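Local coordinates for protein L-2,4-diaminobutyric acid acetyltransferase (Geobacillus sp., PDB 6SK1) that probably transfers the acetyl group of acetyl-coenzyme A to L-2,4-diaminobutyric acid, as a GNAT-family acetyltransferase, at residues 89-94 / 101-106; 85-90 / 123-128. All blocks are in the same frame, centred on the assembly; numbering follows the deposited sequence.

Contact 1: 89-94 / 101-106; sequences WQVAVA and GIAKAM. With COA (coenzyme A), chain B.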
loop_
_atom_site.group_PDB
_atom_site.type_symbol
_atom_site.label_atom_id
_atom_site.label_comp_id
_atom_site.label_asym_id
_atom_site.label_seq_id
_atom_site.Cartn_x
_atom_site.Cartn_y
_atom_site.Cartn_z
ATOM N N TRP A 89 -0.303 -8.808 3.292
ATOM C CA TRP A 89 -0.002 -7.799 4.311
ATOM C C TRP A 89 -1.124 -7.476 5.242
ATOM O O TRP A 89 -0.868 -6.855 6.263
ATOM C CB TRP A 89 0.634 -6.659 3.782
ATOM C CG TRP A 89 -0.157 -5.845 2.838
ATOM C CD1 TRP A 89 -0.425 -6.127 1.533
ATOM C CD2 TRP A 89 -0.464 -4.431 3.048
ATOM N NE1 TRP A 89 -1.107 -5.052 0.952
ATOM C CE2 TRP A 89 -1.104 -3.952 1.823
ATOM C CE3 TRP A 89 -0.242 -3.469 4.138
ATOM C CZ2 TRP A 89 -1.516 -2.608 1.663
ATOM C CZ3 TRP A 89 -0.680 -2.189 3.944
ATOM C CH2 TRP A 89 -1.287 -1.711 2.699
ATOM N N GLN A 90 -2.363 -7.829 4.896
ATOM C CA GLN A 90 -3.450 -7.643 5.840
ATOM C C GLN A 90 -4.461 -8.730 5.688
ATOM O O GLN A 90 -4.826 -9.111 4.558
ATOM C CB GLN A 90 -4.131 -6.299 5.651
ATOM C CG GLN A 90 -4.990 -5.784 6.809
ATOM C CD GLN A 90 -4.873 -4.163 6.977
ATOM O OE1 GLN A 90 -4.857 -3.310 5.987
ATOM N NE2 GLN A 90 -4.663 -3.730 8.260
ATOM N N VAL A 91 -5.006 -9.294 6.792
ATOM C CA VAL A 91 -6.116 -10.239 6.766
ATOM C C VAL A 91 -6.979 -9.822 7.921
ATOM O O VAL A 91 -6.470 -9.592 9.016
ATOM C CB VAL A 91 -5.746 -11.736 6.929
ATOM C CG1 VAL A 91 -6.936 -12.526 6.514
ATOM C CG2 VAL A 91 -4.528 -12.101 6.159
ATOM N N ALA A 92 -8.277 -9.744 7.742
ATOM C CA ALA A 92 -9.223 -9.301 8.803
ATOM C C ALA A 92 -10.522 -10.020 8.588
ATOM O O ALA A 92 -11.059 -10.051 7.494
ATOM C CB ALA A 92 -9.361 -7.838 8.811
ATOM N N VAL A 93 -11.113 -10.560 9.703
ATOM C CA VAL A 93 -12.475 -11.050 9.684
ATOM C C VAL A 93 -13.211 -10.413 10.838
ATOM O O VAL A 93 -12.642 -10.322 11.958
ATOM C CB VAL A 93 -12.468 -12.563 9.759
ATOM C CG1 VAL A 93 -13.883 -13.127 10.043
ATOM C CG2 VAL A 93 -11.900 -13.171 8.465
ATOM N N ALA A 94 -14.394 -9.963 10.612
ATOM C CA ALA A 94 -15.178 -9.380 11.702
ATOM C C ALA A 94 -15.364 -10.338 12.860
ATOM O O ALA A 94 -15.559 -11.543 12.659
ATOM C CB ALA A 94 -16.526 -9.002 11.139
ATOM N N GLY A 101 -13.895 -20.374 9.402
ATOM C CA GLY A 101 -13.203 -20.735 8.161
ATOM C C GLY A 101 -13.170 -19.625 7.119
ATOM O O GLY A 101 -12.689 -19.948 5.992
ATOM N N ILE A 102 -13.597 -18.428 7.413
ATOM C CA ILE A 102 -13.641 -17.377 6.415
ATOM C C ILE A 102 -12.256 -16.965 5.974
ATOM O O ILE A 102 -11.974 -16.866 4.740
ATOM C CB ILE A 102 -14.458 -16.179 6.855
ATOM C CG1 ILE A 102 -15.928 -16.606 7.055
ATOM C CG2 ILE A 102 -14.348 -14.990 5.875
ATOM C CD1 ILE A 102 -16.835 -15.605 7.643
ATOM N N ALA A 103 -11.329 -16.725 6.899
ATOM C CA ALA A 103 -9.969 -16.376 6.442
ATOM C C ALA A 103 -9.356 -17.462 5.655
ATOM O O ALA A 103 -8.662 -17.239 4.637
ATOM C CB ALA A 103 -9.134 -15.940 7.642
ATOM N N LYS A 104 -9.495 -18.719 6.060
ATOM C CA LYS A 104 -8.968 -19.848 5.335
ATOM C C LYS A 104 -9.543 -19.856 3.918
ATOM O O LYS A 104 -8.757 -20.114 2.989
ATOM C CB LYS A 104 -9.318 -21.149 6.059
ATOM C CG LYS A 104 -8.763 -22.378 5.462
ATOM C CD LYS A 104 -9.342 -23.663 6.101
ATOM C CE LYS A 104 -9.005 -23.731 7.559
ATOM N NZ LYS A 104 -9.155 -25.168 7.955
ATOM N N ALA A 105 -10.824 -19.620 3.779
ATOM C CA ALA A 105 -11.430 -19.603 2.432
ATOM C C ALA A 105 -10.916 -18.429 1.638
ATOM O O ALA A 105 -10.726 -18.597 0.389
ATOM C CB ALA A 105 -12.910 -19.538 2.549
ATOM N N MET A 106 -10.721 -17.272 2.240
ATOM C CA MET A 106 -10.149 -16.132 1.481
ATOM C C MET A 106 -8.768 -16.464 0.982
ATOM O O MET A 106 -8.404 -16.198 -0.174
ATOM C CB MET A 106 -10.094 -14.870 2.325
ATOM C CG MET A 106 -11.427 -14.272 2.703
ATOM S SD MET A 106 -11.309 -12.607 3.350
ATOM C CE MET A 106 -10.516 -12.971 4.952
HETATM N N1A COA B . -7.313 -19.577 18.302
HETATM C C2A COA B . -6.771 -20.641 17.792
HETATM N N3A COA B . -6.876 -21.064 16.542
HETATM C C4A COA B . -7.592 -20.208 15.771
HETATM C C5A COA B . -8.206 -19.047 16.212
HETATM C C6A COA B . -8.055 -18.672 17.591
HETATM N N6A COA B . -8.590 -17.593 18.105
HETATM N N7A COA B . -8.856 -18.397 15.172
HETATM C C8A COA B . -8.599 -19.226 14.185
HETATM N N9A COA B . -7.879 -20.281 14.451
HETATM C C1B COA B . -7.415 -21.274 13.544
HETATM C C2B COA B . -8.437 -22.130 12.869
HETATM O O2B COA B . -8.701 -23.287 13.738
HETATM C C3B COA B . -7.882 -22.483 11.512
HETATM O O3B COA B . -6.855 -23.502 11.683
HETATM P P3B COA B . -6.653 -24.725 10.633
HETATM O O7A COA B . -6.196 -24.055 9.386
HETATM O O8A COA B . -5.614 -25.627 11.400
HETATM O O9A COA B . -8.005 -25.357 10.543
HETATM C C4B COA B . -7.137 -21.198 11.184
HETATM O O4B COA B . -6.831 -20.574 12.413
HETATM C C5B COA B . -7.925 -20.214 10.374
HETATM O O5B COA B . -9.265 -20.083 10.879
HETATM P P1A COA B . -10.372 -19.194 10.242
HETATM O O1A COA B . -11.663 -19.517 10.928
HETATM O O2A COA B . -10.297 -19.306 8.744
HETATM O O3A COA B . -9.917 -17.743 10.674
HETATM P P2A COA B . -10.820 -16.461 10.844
HETATM O O4A COA B . -11.809 -16.401 9.711
HETATM O O5A COA B . -11.374 -16.395 12.250
HETATM O O6A COA B . -9.776 -15.259 10.645
HETATM C CBP COA B . -8.057 -13.812 11.429
HETATM C CCP COA B . -8.463 -15.241 11.250
HETATM C CDP COA B . -6.595 -13.853 11.806
HETATM C CEP COA B . -8.178 -13.108 10.087
HETATM C CAP COA B . -8.904 -13.089 12.480
HETATM O OAP COA B . -8.625 -13.717 13.792
HETATM C C9P COA B . -8.658 -11.645 12.575
HETATM O O9P COA B . -9.259 -10.888 11.816
HETATM N N8P COA B . -7.807 -11.228 13.459
HETATM C C7P COA B . -7.644 -9.762 13.725
HETATM C C6P COA B . -6.879 -9.182 12.570
HETATM C C5P COA B . -5.527 -9.837 12.415
HETATM O O5P COA B . -4.876 -10.008 13.387
HETATM N N4P COA B . -5.060 -10.206 11.178
HETATM C C3P COA B . -3.872 -10.761 10.855
HETATM C C2P COA B . -2.835 -9.633 10.832
HETATM S S1P COA B . -3.043 -8.500 9.324
#

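Contact 2: 85-90 / 123-128; sequences TLFVWQ and ETTVSP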
loop_
_atom_site.group_PDB
_atom_site.type_symbol
_atom_site.label_atom_id
_atom_site.label_comp_id
_atom_site.label_asym_id
_atom_site.label_seq_id
_atom_site.Cartn_x
_atom_site.Cartn_y
_atom_site.Cartn_z
ATOM N N THR A 85 6.910 -14.225 -5.292
ATOM C CA THR A 85 6.566 -14.031 -3.911
ATOM C C THR A 85 5.266 -13.243 -3.837
ATOM O O THR A 85 5.187 -12.120 -4.318
ATOM C CB THR A 85 7.616 -13.275 -3.156
ATOM O OG1 THR A 85 8.830 -14.053 -3.088
ATOM C CG2 THR A 85 7.207 -12.976 -1.740
ATOM N N LEU A 86 4.303 -13.825 -3.141
ATOM C CA LEU A 86 3.036 -13.135 -2.797
ATOM C C LEU A 86 3.183 -12.709 -1.353
ATOM O O LEU A 86 3.271 -13.606 -0.477
ATOM C CB LEU A 86 1.842 -14.065 -2.960
ATOM C CG LEU A 86 0.505 -13.350 -2.755
ATOM C CD1 LEU A 86 0.170 -12.349 -3.850
ATOM C CD2 LEU A 86 -0.572 -14.339 -2.513
ATOM N N PHE A 87 3.203 -11.402 -1.077
ATOM C CA PHE A 87 3.281 -10.926 0.287
ATOM C C PHE A 87 1.871 -10.597 0.732
ATOM O O PHE A 87 1.235 -9.696 0.132
ATOM C CB PHE A 87 4.209 -9.726 0.404
ATOM C CG PHE A 87 4.541 -9.380 1.810
ATOM C CD1 PHE A 87 3.640 -8.697 2.566
ATOM C CD2 PHE A 87 5.728 -9.758 2.380
ATOM C CE1 PHE A 87 3.894 -8.444 3.867
ATOM C CE2 PHE A 87 5.976 -9.550 3.689
ATOM C CZ PHE A 87 5.080 -8.887 4.462
ATOM N N VAL A 88 1.377 -11.280 1.764
ATOM C CA VAL A 88 0.053 -11.014 2.338
ATOM C C VAL A 88 0.225 -10.023 3.460
ATOM O O VAL A 88 0.926 -10.286 4.423
ATOM C CB VAL A 88 -0.620 -12.282 2.815
ATOM C CG1 VAL A 88 -1.942 -11.936 3.489
ATOM C CG2 VAL A 88 -0.840 -13.265 1.670
ATOM N N TRP A 89 -0.303 -8.808 3.292
ATOM C CA TRP A 89 -0.002 -7.799 4.311
ATOM C C TRP A 89 -1.124 -7.476 5.242
ATOM O O TRP A 89 -0.868 -6.855 6.263
ATOM C CB TRP A 89 0.634 -6.659 3.782
ATOM C CG TRP A 89 -0.157 -5.845 2.838
ATOM C CD1 TRP A 89 -0.425 -6.127 1.533
ATOM C CD2 TRP A 89 -0.464 -4.431 3.048
ATOM N NE1 TRP A 89 -1.107 -5.052 0.952
ATOM C CE2 TRP A 89 -1.104 -3.952 1.823
ATOM C CE3 TRP A 89 -0.242 -3.469 4.138
ATOM C CZ2 TRP A 89 -1.516 -2.608 1.663
ATOM C CZ3 TRP A 89 -0.680 -2.189 3.944
ATOM C CH2 TRP A 89 -1.287 -1.711 2.699
ATOM N N GLN A 90 -2.363 -7.829 4.896
ATOM C CA GLN A 90 -3.450 -7.643 5.840
ATOM C C GLN A 90 -4.461 -8.730 5.688
ATOM O O GLN A 90 -4.826 -9.111 4.558
ATOM C CB GLN A 90 -4.131 -6.299 5.651
ATOM C CG GLN A 90 -4.990 -5.784 6.809
ATOM C CD GLN A 90 -4.873 -4.163 6.977
ATOM O OE1 GLN A 90 -4.857 -3.310 5.987
ATOM N NE2 GLN A 90 -4.663 -3.730 8.260
ATOM N N GLU A 123 4.552 -14.939 1.775
ATOM C CA GLU A 123 5.296 -14.283 2.873
ATOM C C GLU A 123 4.305 -13.342 3.585
ATOM O O GLU A 123 3.494 -12.689 2.959
ATOM C CB GLU A 123 6.499 -13.566 2.400
ATOM C CG GLU A 123 7.436 -14.572 1.699
ATOM C CD GLU A 123 8.744 -14.030 1.311
ATOM O OE1 GLU A 123 9.073 -12.843 1.540
ATOM O OE2 GLU A 123 9.478 -14.792 0.588
ATOM N N THR A 124 4.445 -13.303 4.902
ATOM C CA THR A 124 3.586 -12.460 5.704
ATOM C C THR A 124 4.263 -12.201 7.008
ATOM O O THR A 124 5.134 -13.002 7.342
ATOM C CB THR A 124 2.207 -13.123 5.886
ATOM O OG1 THR A 124 1.320 -12.151 6.424
ATOM C CG2 THR A 124 2.265 -14.306 6.740
ATOM N N THR A 125 3.774 -11.327 7.835
ATOM C CA THR A 125 4.283 -11.194 9.226
ATOM C C THR A 125 3.195 -11.552 10.150
ATOM O O THR A 125 2.077 -11.137 9.939
ATOM C CB THR A 125 4.974 -9.843 9.482
ATOM O OG1 THR A 125 3.966 -8.783 9.444
ATOM C CG2 THR A 125 6.111 -9.602 8.648
ATOM N N VAL A 126 3.528 -12.129 11.301
ATOM C CA VAL A 126 2.548 -12.522 12.327
ATOM C C VAL A 126 3.108 -12.330 13.702
ATOM O O VAL A 126 4.173 -12.857 13.966
ATOM C CB VAL A 126 2.190 -13.952 12.154
ATOM C CG1 VAL A 126 1.058 -14.342 13.103
ATOM C CG2 VAL A 126 1.613 -14.196 10.715
ATOM N N SER A 127 2.429 -11.553 14.514
ATOM C CA SER A 127 2.917 -11.309 15.873
ATOM C C SER A 127 2.931 -12.608 16.691
ATOM O O SER A 127 2.127 -13.533 16.475
ATOM C CB SER A 127 2.179 -10.276 16.544
ATOM O OG SER A 127 1.071 -10.900 17.250
ATOM N N PRO A 128 3.800 -12.684 17.704
ATOM C CA PRO A 128 3.817 -13.944 18.503
ATOM C C PRO A 128 2.516 -14.249 19.197
ATOM O O PRO A 128 2.285 -15.455 19.475
ATOM C CB PRO A 128 4.946 -13.728 19.458
ATOM C CG PRO A 128 5.847 -12.638 18.751
ATOM C CD PRO A 128 4.891 -11.804 18.028
HETATM O O HOH W 1 0.633 -8.871 8.481
#

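Contact 1: 89-94 / 101-106
V93 reaches from the end of strand 85-93 to the first turn of helix 102-112, and this strand and helix start supply much of the coenzyme A site of the GNAT fold: the strand holds the pantetheine arm, the helix start the pyrophosphate. The tight part is apolar. CG2 of V93, which lies beside the backbone N while CG1 takes the anti position (chi1 168°), sits among three helix residues, 3.8 Å from CE of M106 and 4.0 Å from CB of A103, with CG2 of I102 also in contact. M106 bends at its last torsion, and its CE reaches CG1 of V91 as well, the V91 and M106 side chains sliding past one another in opposite directions. Y21 of strand 19-22 and I74 of strand 69-79 also touch M106.

Strand and helix run at 140° to each other, and coenzyme A follows the strand on to the helix start. Along the strand the ligand acts as a further backbone: its N4P donates to O of V91 at 2.7 Å, and N of V93 donates to its O9P at 2.8 Å. At the helix start the amides of G101, A103 and K104 donate to the pyrophosphate oxygens O1A, O4A and O2A, and N of R99 adds another bond to the ligand. G101 is the N-cap, with a positive phi (87°) that suits glycine; the helix dipole would probably favour the negative charge gathered here. K104 is partly exposed, unlike the buried valines. Its chain runs out beside the ligand, turning at chi3, until NZ meets O9A of the 3'-phosphate at 2.8 Å.

Contact 2: 85-90 / 123-128
F87 and E123 pair across two parallel strands and send their side chains to the same face of the sheet, where they cross at about a right angle, the phenyl ring and the carboxylate planes 72° apart. The ring has CG anti to the backbone N (chi1 -168°) and leans over the neighbouring strand, so that one face covers O of E123, 3.6 Å from the ring plane, and CA of T124, both offset toward the rim. CD2 of F87 also touches CB of E123 at 3.9 Å. Further out, the extended glutamate chain crosses T85 almost perpendicularly, and CG2 of T85 meets its carboxylate carbon CD at 3.6 Å.

Beneath these groups the backbones join: N of E123 donates to O of L86, and N of V88 to O of E123 at 2.8 Å. Where the strands start to part, T124 supplies a side-chain bond instead, its OG1 donating to O of V88 at 2.8 Å from 29° out of the carbonyl plane. Beyond it a water lies 3.1 Å from O of T125.

This pairing closes the GNAT beta-alpha-beta crossover through helix 102-112, with the T124 side chain about 6 Å from coenzyme A. V88 and T124 both touch F137 of helix 131-143. F87 packs on L170 of strand 168-173 and meets the nearly parallel ring of F77 of strand 69-79, while Y56 and L52 of the second subunit also reach it.

How the contacts relate
Both contacts start from strand 85-93 and share W89 and Q90; their centres lie 12 Å apart. The chain runs through this strand, then helix 102-112, then strand 121-125, so the two contacts describe one beta-alpha-beta unit: contact 1 joins the first strand to the helix, contact 2 the first strand to the second. The strands are parallel neighbours in the central mixed sheet. Toward 85 the first strand is paired with strand 121-125; by 91-93 the two have separated and coenzyme A bonds to the backbone there. This splayed pair of strands is the familiar GNAT arrangement for admitting the cofactor.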